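Local coordinates for ribose ABC transporter, substrate binding protein (Conexibacter woesei, PDB 4KQ9) that probably binds a sugar such as ribose in the periplasm, as the substrate-binding component of an ABC-type importer, at residues G50-S55 with L67-I72; A232-G237 with E282-V287. The protein carries 1 engineered substitution. All coordinates share one frame; numbering follows the deposited sequence.

Contact 1: G50-S55 with L67-I72; sequences GKQIDS and LIVSPI
Two partners grip NE2 of Gln-52: the backbone oxygen Ser-70 O, 2.9 Å from NE2, and Ser-13 OG of the neighbouring strand. The bond to Ser-70 O is nearly straight and lies close to the plane of the glutamine amide, though the donor stands well above the carbonyl plane of Ser-70. On the other branch of the same amide, OE1 takes the backbone N-H of Ile-72 at 2.7 Å between OE1 and N, at 170° and on a lone pair. One side chain thus reads both an acceptor and a donor of the Ser-70 to Ile-72 backbone. Gln-52 is extended beyond CG, and its chi3 of 3° swings OE1 back beside CB, into line with Ile-72. There Gln-52 OE1 meets Ile-72 CG2 at 3.0 Å, a tight approach. Val-69 CG1 lies beside NE2. A leucine in place of Gln-52 would probably leave both Ser-70 O and the Ile-72 N-H without their mates and that backbone less firmly set. Gln-52 sits in the first turn of helix 49-61, the connection of a beta-alpha-beta crossover, and reaches past strand 9-15 to the chain leaving strand 66-69; Leu-77, just before helix 78-86, also touches it.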
ATOM      1  N   GLY A  50     -11.745  -3.641  17.650  1.00 38.57           N
ATOM      2  CA  GLY A  50     -12.805  -4.363  18.300  1.00 35.21           C
ATOM      3  C   GLY A  50     -13.977  -4.520  17.395  1.00 34.23           C
ATOM      4  O   GLY A  50     -14.631  -5.542  17.410  1.00 42.19           O
ATOM      5  N   LYS A  51     -14.263  -3.519  16.584  1.00 35.89           N
ATOM      6  CA  LYS A  51     -15.424  -3.587  15.716  1.00 38.07           C
ATOM      7  C   LYS A  51     -15.151  -4.581  14.567  1.00 38.60           C
ATOM      8  O   LYS A  51     -16.060  -5.300  14.075  1.00 36.86           O
ATOM      9  CB  LYS A  51     -15.709  -2.197  15.141  1.00 45.20           C
ATOM     10  CG  LYS A  51     -17.179  -1.804  15.116  1.00 50.48           C
ATOM     11  CD  LYS A  51     -17.960  -2.685  14.147  1.00 55.02           C
ATOM     12  CE  LYS A  51     -19.103  -1.915  13.501  1.00 54.98           C
ATOM     13  NZ  LYS A  51     -18.661  -1.117  12.339  1.00 48.73           N
ATOM     14  N   GLN A  52     -13.907  -4.577  14.094  1.00 36.68           N
ATOM     15  CA  GLN A  52     -13.570  -5.490  12.978  1.00 35.15           C
ATOM     16  C   GLN A  52     -13.626  -6.941  13.446  1.00 30.50           C
ATOM     17  O   GLN A  52     -14.141  -7.795  12.742  1.00 33.65           O
ATOM     18  CB  GLN A  52     -12.208  -5.194  12.335  1.00 31.50           C
ATOM     19  CG  GLN A  52     -12.221  -5.720  10.878  1.00 30.45           C
ATOM     20  CD  GLN A  52     -10.921  -5.556  10.090  1.00 28.26           C
ATOM     21  OE1 GLN A  52      -9.887  -5.082  10.592  1.00 25.71           O
ATOM     22  NE2 GLN A  52     -10.984  -5.976   8.826  1.00 25.84           N
ATOM     23  N   ILE A  53     -13.115  -7.176  14.645  1.00 35.82           N
ATOM     24  CA  ILE A  53     -13.207  -8.480  15.316  1.00 38.01           C
ATOM     25  C   ILE A  53     -14.639  -9.019  15.411  1.00 39.71           C
ATOM     26  O   ILE A  53     -14.880 -10.191  15.106  1.00 41.19           O
ATOM     27  CB  ILE A  53     -12.559  -8.419  16.682  1.00 37.77           C
ATOM     28  CG1 ILE A  53     -11.071  -8.264  16.501  1.00 38.56           C
ATOM     29  CG2 ILE A  53     -12.860  -9.675  17.488  1.00 41.54           C
ATOM     30  CD1 ILE A  53     -10.331  -7.991  17.781  1.00 39.38           C
ATOM     31  N   ASP A  54     -15.601  -8.175  15.786  1.00 38.91           N
ATOM     32  CA  ASP A  54     -16.988  -8.639  15.861  1.00 40.05           C
ATOM     33  C   ASP A  54     -17.455  -8.940  14.467  1.00 39.95           C
ATOM     34  O   ASP A  54     -18.245  -9.886  14.229  1.00 37.22           O
ATOM     35  CB  ASP A  54     -17.970  -7.568  16.417  1.00 45.53           C
ATOM     36  CG  ASP A  54     -17.604  -7.041  17.815  1.00 47.45           C
ATOM     37  OD1 ASP A  54     -16.905  -7.721  18.609  1.00 49.01           O
ATOM     38  OD2 ASP A  54     -18.060  -5.911  18.120  1.00 57.99           O
ATOM     39  N   SER A  55     -17.025  -8.108  13.523  1.00 38.48           N
ATOM     40  CA  SER A  55     -17.555  -8.277  12.173  1.00 38.42           C
ATOM     41  C   SER A  55     -17.063  -9.636  11.598  1.00 36.39           C
ATOM     42  O   SER A  55     -17.823 -10.373  10.966  1.00 30.32           O
ATOM     43  CB  SER A  55     -17.173  -7.108  11.297  1.00 39.46           C
ATOM     44  OG  SER A  55     -17.612  -7.332   9.976  1.00 42.16           O
ATOM     45  N   LEU A  67     -13.145 -16.474   3.433  1.00 20.40           N
ATOM     46  CA  LEU A  67     -13.000 -15.175   4.059  1.00 21.84           C
ATOM     47  C   LEU A  67     -11.748 -14.480   3.531  1.00 21.37           C
ATOM     48  O   LEU A  67     -10.660 -15.054   3.604  1.00 20.04           O
ATOM     49  CB  LEU A  67     -12.812 -15.330   5.553  1.00 22.68           C
ATOM     50  CG  LEU A  67     -12.699 -14.101   6.474  1.00 24.90           C
ATOM     51  CD1 LEU A  67     -13.877 -13.143   6.361  1.00 24.92           C
ATOM     52  CD2 LEU A  67     -12.563 -14.524   7.921  1.00 26.73           C
ATOM     53  N   ILE A  68     -11.908 -13.245   3.064  1.00 18.85           N
ATOM     54  CA  ILE A  68     -10.802 -12.349   2.744  1.00 18.48           C
ATOM     55  C   ILE A  68     -10.828 -11.207   3.799  1.00 19.35           C
ATOM     56  O   ILE A  68     -11.898 -10.721   4.147  1.00 19.02           O
ATOM     57  CB  ILE A  68     -10.952 -11.821   1.323  1.00 18.27           C
ATOM     58  CG1 ILE A  68     -11.175 -12.995   0.352  1.00 18.86           C
ATOM     59  CG2 ILE A  68      -9.808 -10.852   0.955  1.00 18.22           C
ATOM     60  CD1 ILE A  68     -11.463 -12.566  -1.050  1.00 16.79           C
ATOM     61  N   VAL A  69      -9.665 -10.833   4.326  1.00 19.56           N
ATOM     62  CA  VAL A  69      -9.569  -9.837   5.362  1.00 21.30           C
ATOM     63  C   VAL A  69      -8.483  -8.846   5.042  1.00 20.70           C
ATOM     64  O   VAL A  69      -7.340  -9.236   4.873  1.00 17.79           O
ATOM     65  CB  VAL A  69      -9.194 -10.438   6.730  1.00 22.80           C
ATOM     66  CG1 VAL A  69      -9.243  -9.354   7.785  1.00 25.93           C
ATOM     67  CG2 VAL A  69     -10.118 -11.598   7.120  1.00 25.81           C
ATOM     68  N   SER A  70      -8.831  -7.558   4.996  1.00 21.83           N
ATOM     69  CA  SER A  70      -7.815  -6.466   5.140  1.00 22.64           C
ATOM     70  C   SER A  70      -7.825  -6.003   6.617  1.00 23.82           C
ATOM     71  O   SER A  70      -8.796  -5.369   7.051  1.00 23.63           O
ATOM     72  CB  SER A  70      -8.113  -5.288   4.230  1.00 19.88           C
ATOM     73  OG  SER A  70      -8.143  -5.681   2.854  1.00 22.34           O
ATOM     74  N   PRO A  71      -6.793  -6.348   7.399  1.00 26.73           N
ATOM     75  CA  PRO A  71      -6.868  -6.157   8.857  1.00 28.54           C
ATOM     76  C   PRO A  71      -6.534  -4.741   9.300  1.00 30.99           C
ATOM     77  O   PRO A  71      -5.490  -4.203   8.937  1.00 26.93           O
ATOM     78  CB  PRO A  71      -5.818  -7.111   9.396  1.00 28.26           C
ATOM     79  CG  PRO A  71      -4.826  -7.228   8.305  1.00 29.90           C
ATOM     80  CD  PRO A  71      -5.529  -6.990   7.008  1.00 29.74           C
ATOM     81  N   ILE A  72      -7.447  -4.138  10.054  1.00 34.86           N
ATOM     82  CA  ILE A  72      -7.189  -2.818  10.632  1.00 35.93           C
ATOM     83  C   ILE A  72      -5.964  -2.789  11.552  1.00 35.35           C
ATOM     84  O   ILE A  72      -5.237  -1.819  11.562  1.00 34.20           O
ATOM     85  CB  ILE A  72      -8.404  -2.238  11.387  1.00 39.52           C
ATOM     86  CG1 ILE A  72      -8.054  -0.816  11.875  1.00 41.50           C
ATOM     87  CG2 ILE A  72      -8.803  -3.101  12.576  1.00 38.73           C
ATOM     88  CD1 ILE A  72      -9.286   0.012  12.150  1.00 47.00           C
TER

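Contact 2: A232-G237 with E282-V287; sequences AAVRAG and ETIDRV
The end of helix 228-236 faces the start of helix 284-289, with the CA atoms of Arg-235 and Ile-284 7.0 Å apart. A Schellman motif closes the first helix: Gly-237 takes a positive phi of 88°, and its N bonds Val-234 O. A side chain here would collide with Ala-236 O, so only glycine fits comfortably. Across the gap Ile-284 does most of the filling. Its CG1 is anti to the backbone N (chi1 178°), which sends CD1 out between two residues of the opposing turn: CD1 lies 4.1 Å from Val-234 CG1 on the buried side and 3.8 Å from Arg-235 CG on the outer side. The arginine's aliphatic part lies across the isoleucine at about a right angle, and Ile-284 CG2 meets that same CG. Val-234 also touches Met-239, and Ile-284 rests on Ile-279 of strand 277-280, which pairs antiparallel with strand 241-244. Arg-235 and Asp-285 lie on the exposed outer side. Their guanidinium and carboxylate planes are nearly coplanar, yet Arg-235 NE stays 5.0 Å from Asp-285 OD1, so any attraction is probably long-range and weak. What OD1 of Asp-285 does touch is a methylene, Arg-235 CD, at 3.7 Å.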
ATOM      1  N   ALA A 232      -1.417  15.176  -9.245  1.00 15.09           N
ATOM      2  CA  ALA A 232      -1.362  16.575  -9.708  1.00 14.86           C
ATOM      3  C   ALA A 232       0.010  17.200  -9.446  1.00 13.77           C
ATOM      4  O   ALA A 232       0.618  17.862 -10.296  1.00 14.87           O
ATOM      5  CB  ALA A 232      -2.441  17.325  -9.007  1.00 15.14           C
ATOM      6  N   ALA A 233       0.558  16.929  -8.287  1.00 13.61           N
ATOM      7  CA  ALA A 233       1.921  17.436  -7.977  1.00 12.87           C
ATOM      8  C   ALA A 233       3.005  16.873  -8.887  1.00 13.35           C
ATOM      9  O   ALA A 233       3.938  17.578  -9.317  1.00 12.83           O
ATOM     10  CB  ALA A 233       2.237  17.234  -6.488  1.00 12.43           C
ATOM     11  N   VAL A 234       2.883  15.580  -9.212  1.00 14.04           N
ATOM     12  CA  VAL A 234       3.799  14.968 -10.115  1.00 14.85           C
ATOM     13  C   VAL A 234       3.641  15.614 -11.494  1.00 18.27           C
ATOM     14  O   VAL A 234       4.650  15.915 -12.103  1.00 18.37           O
ATOM     15  CB  VAL A 234       3.617  13.452 -10.220  1.00 16.22           C
ATOM     16  CG1 VAL A 234       4.489  12.907 -11.342  1.00 16.94           C
ATOM     17  CG2 VAL A 234       4.091  12.799  -8.922  1.00 15.78           C
ATOM     18  N   ARG A 235       2.394  15.815 -11.928  1.00 17.90           N
ATOM     19  CA  ARG A 235       2.147  16.472 -13.213  1.00 23.34           C
ATOM     20  C   ARG A 235       2.753  17.876 -13.178  1.00 23.31           C
ATOM     21  O   ARG A 235       3.468  18.238 -14.115  1.00 26.69           O
ATOM     22  CB  ARG A 235       0.671  16.575 -13.573  1.00 21.97           C
ATOM     23  CG  ARG A 235       0.134  15.324 -14.178  1.00 26.69           C
ATOM     24  CD  ARG A 235      -1.302  15.382 -14.722  1.00 29.24           C
ATOM     25  NE  ARG A 235      -2.205  15.651 -13.614  1.00 30.17           N
ATOM     26  CZ  ARG A 235      -3.060  14.801 -13.059  1.00 35.11           C
ATOM     27  NH1 ARG A 235      -3.193  13.553 -13.509  1.00 37.88           N
ATOM     28  NH2 ARG A 235      -3.810  15.211 -12.019  1.00 36.12           N
ATOM     29  N   ALA A 236       2.483  18.630 -12.121  1.00 19.26           N
ATOM     30  CA  ALA A 236       3.077  19.989 -11.995  1.00 21.88           C
ATOM     31  C   ALA A 236       4.602  20.045 -11.827  1.00 22.02           C
ATOM     32  O   ALA A 236       5.196  21.094 -11.990  1.00 21.81           O
ATOM     33  CB  ALA A 236       2.450  20.736 -10.855  1.00 22.51           C
ATOM     34  N   GLY A 237       5.262  18.956 -11.510  1.00 20.52           N
ATOM     35  CA  GLY A 237       6.732  19.027 -11.292  1.00 19.49           C
ATOM     36  C   GLY A 237       7.127  19.385  -9.838  1.00 19.79           C
ATOM     37  O   GLY A 237       8.323  19.591  -9.526  1.00 22.48           O
ATOM     38  N   GLU A 282       8.029  12.851 -16.040  1.00 25.39           N
ATOM     39  CA  GLU A 282       8.220  12.518 -17.456  1.00 29.41           C
ATOM     40  C   GLU A 282       7.256  11.446 -18.017  1.00 32.30           C
ATOM     41  O   GLU A 282       6.926  11.500 -19.176  1.00 31.01           O
ATOM     42  CB  GLU A 282       9.665  12.122 -17.761  1.00 32.75           C
ATOM     43  CG  GLU A 282      10.273  10.959 -16.979  1.00 38.52           C
ATOM     44  N   THR A 283       6.795  10.487 -17.210  1.00 25.67           N
ATOM     45  CA  THR A 283       6.051   9.355 -17.769  1.00 24.52           C
ATOM     46  C   THR A 283       4.593   9.338 -17.459  1.00 21.64           C
ATOM     47  O   THR A 283       3.858   8.498 -18.032  1.00 19.36           O
ATOM     48  CB  THR A 283       6.641   8.021 -17.247  1.00 26.91           C
ATOM     49  OG1 THR A 283       6.678   8.004 -15.788  1.00 32.25           O
ATOM     50  CG2 THR A 283       8.064   7.899 -17.755  1.00 29.72           C
ATOM     51  N   ILE A 284       4.139  10.226 -16.569  1.00 17.72           N
ATOM     52  CA  ILE A 284       2.800  10.081 -15.957  1.00 17.01           C
ATOM     53  C   ILE A 284       1.672   9.973 -16.962  1.00 19.50           C
ATOM     54  O   ILE A 284       0.792   9.103 -16.872  1.00 18.07           O
ATOM     55  CB  ILE A 284       2.513  11.167 -14.842  1.00 16.50           C
ATOM     56  CG1 ILE A 284       1.124  11.034 -14.246  1.00 16.66           C
ATOM     57  CG2 ILE A 284       2.630  12.586 -15.384  1.00 17.63           C
ATOM     58  CD1 ILE A 284       0.923  11.843 -12.953  1.00 16.90           C
ATOM     59  N   ASP A 285       1.644  10.884 -17.922  1.00 23.83           N
ATOM     60  CA  ASP A 285       0.508  10.910 -18.857  1.00 26.24           C
ATOM     61  C   ASP A 285       0.490   9.637 -19.778  1.00 23.54           C
ATOM     62  O   ASP A 285      -0.563   9.024 -19.964  1.00 23.08           O
ATOM     63  CB  ASP A 285       0.488  12.260 -19.622  1.00 30.09           C
ATOM     64  CG  ASP A 285       0.332  13.498 -18.656  1.00 35.53           C
ATOM     65  OD1 ASP A 285      -0.619  13.521 -17.800  1.00 35.08           O
ATOM     66  OD2 ASP A 285       1.193  14.420 -18.743  1.00 38.85           O
ATOM     67  N   ARG A 286       1.642   9.226 -20.263  1.00 21.85           N
ATOM     68  CA  ARG A 286       1.783   7.979 -21.023  1.00 25.99           C
ATOM     69  C   ARG A 286       1.387   6.797 -20.166  1.00 22.64           C
ATOM     70  O   ARG A 286       0.557   5.977 -20.546  1.00 21.18           O
ATOM     71  CB  ARG A 286       3.218   7.748 -21.454  1.00 29.19           C
ATOM     72  CG  ARG A 286       3.696   8.479 -22.687  1.00 37.70           C
ATOM     73  CD  ARG A 286       5.188   8.138 -22.945  1.00 44.46           C
ATOM     74  NE  ARG A 286       6.088   9.222 -22.523  1.00 47.68           N
ATOM     75  CZ  ARG A 286       7.316   9.071 -22.028  1.00 57.07           C
ATOM     76  NH1 ARG A 286       8.018  10.144 -21.682  1.00 65.10           N
ATOM     77  NH2 ARG A 286       7.853   7.870 -21.864  1.00 65.61           N
ATOM     78  N   VAL A 287       1.944   6.725 -18.972  1.00 18.86           N
ATOM     79  CA  VAL A 287       1.619   5.593 -18.100  1.00 18.75           C
ATOM     80  C   VAL A 287       0.126   5.522 -17.861  1.00 18.19           C
ATOM     81  O   VAL A 287      -0.569   4.455 -18.010  1.00 16.52           O
ATOM     82  CB  VAL A 287       2.397   5.697 -16.793  1.00 20.06           C
ATOM     83  CG1 VAL A 287       1.784   4.805 -15.747  1.00 20.69           C
ATOM     84  CG2 VAL A 287       3.856   5.375 -17.013  1.00 21.85           C
TER

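From the N terminus the chain lays down strands 9-15 and 39-45, turns into helix 49-61 and comes back as strand 66-69; contact 1 closes that 11-residue loop, tying helix to the six-stranded parallel sheet. The chain then adds strands 91-94 and 106-109 to that sheet before building the four-stranded one of the other lobe. Contact 2 joins the end of helix 228-236, after the last strand of the second sheet, to the start of helix 284-289 near the C terminus; its 44-residue loop lends strand 271-273 to the first sheet. The contacts run in series, centres about 36 Å apart, but the Cys-246 to Cys-296 disulfide crosses contact 2, leaving its loop.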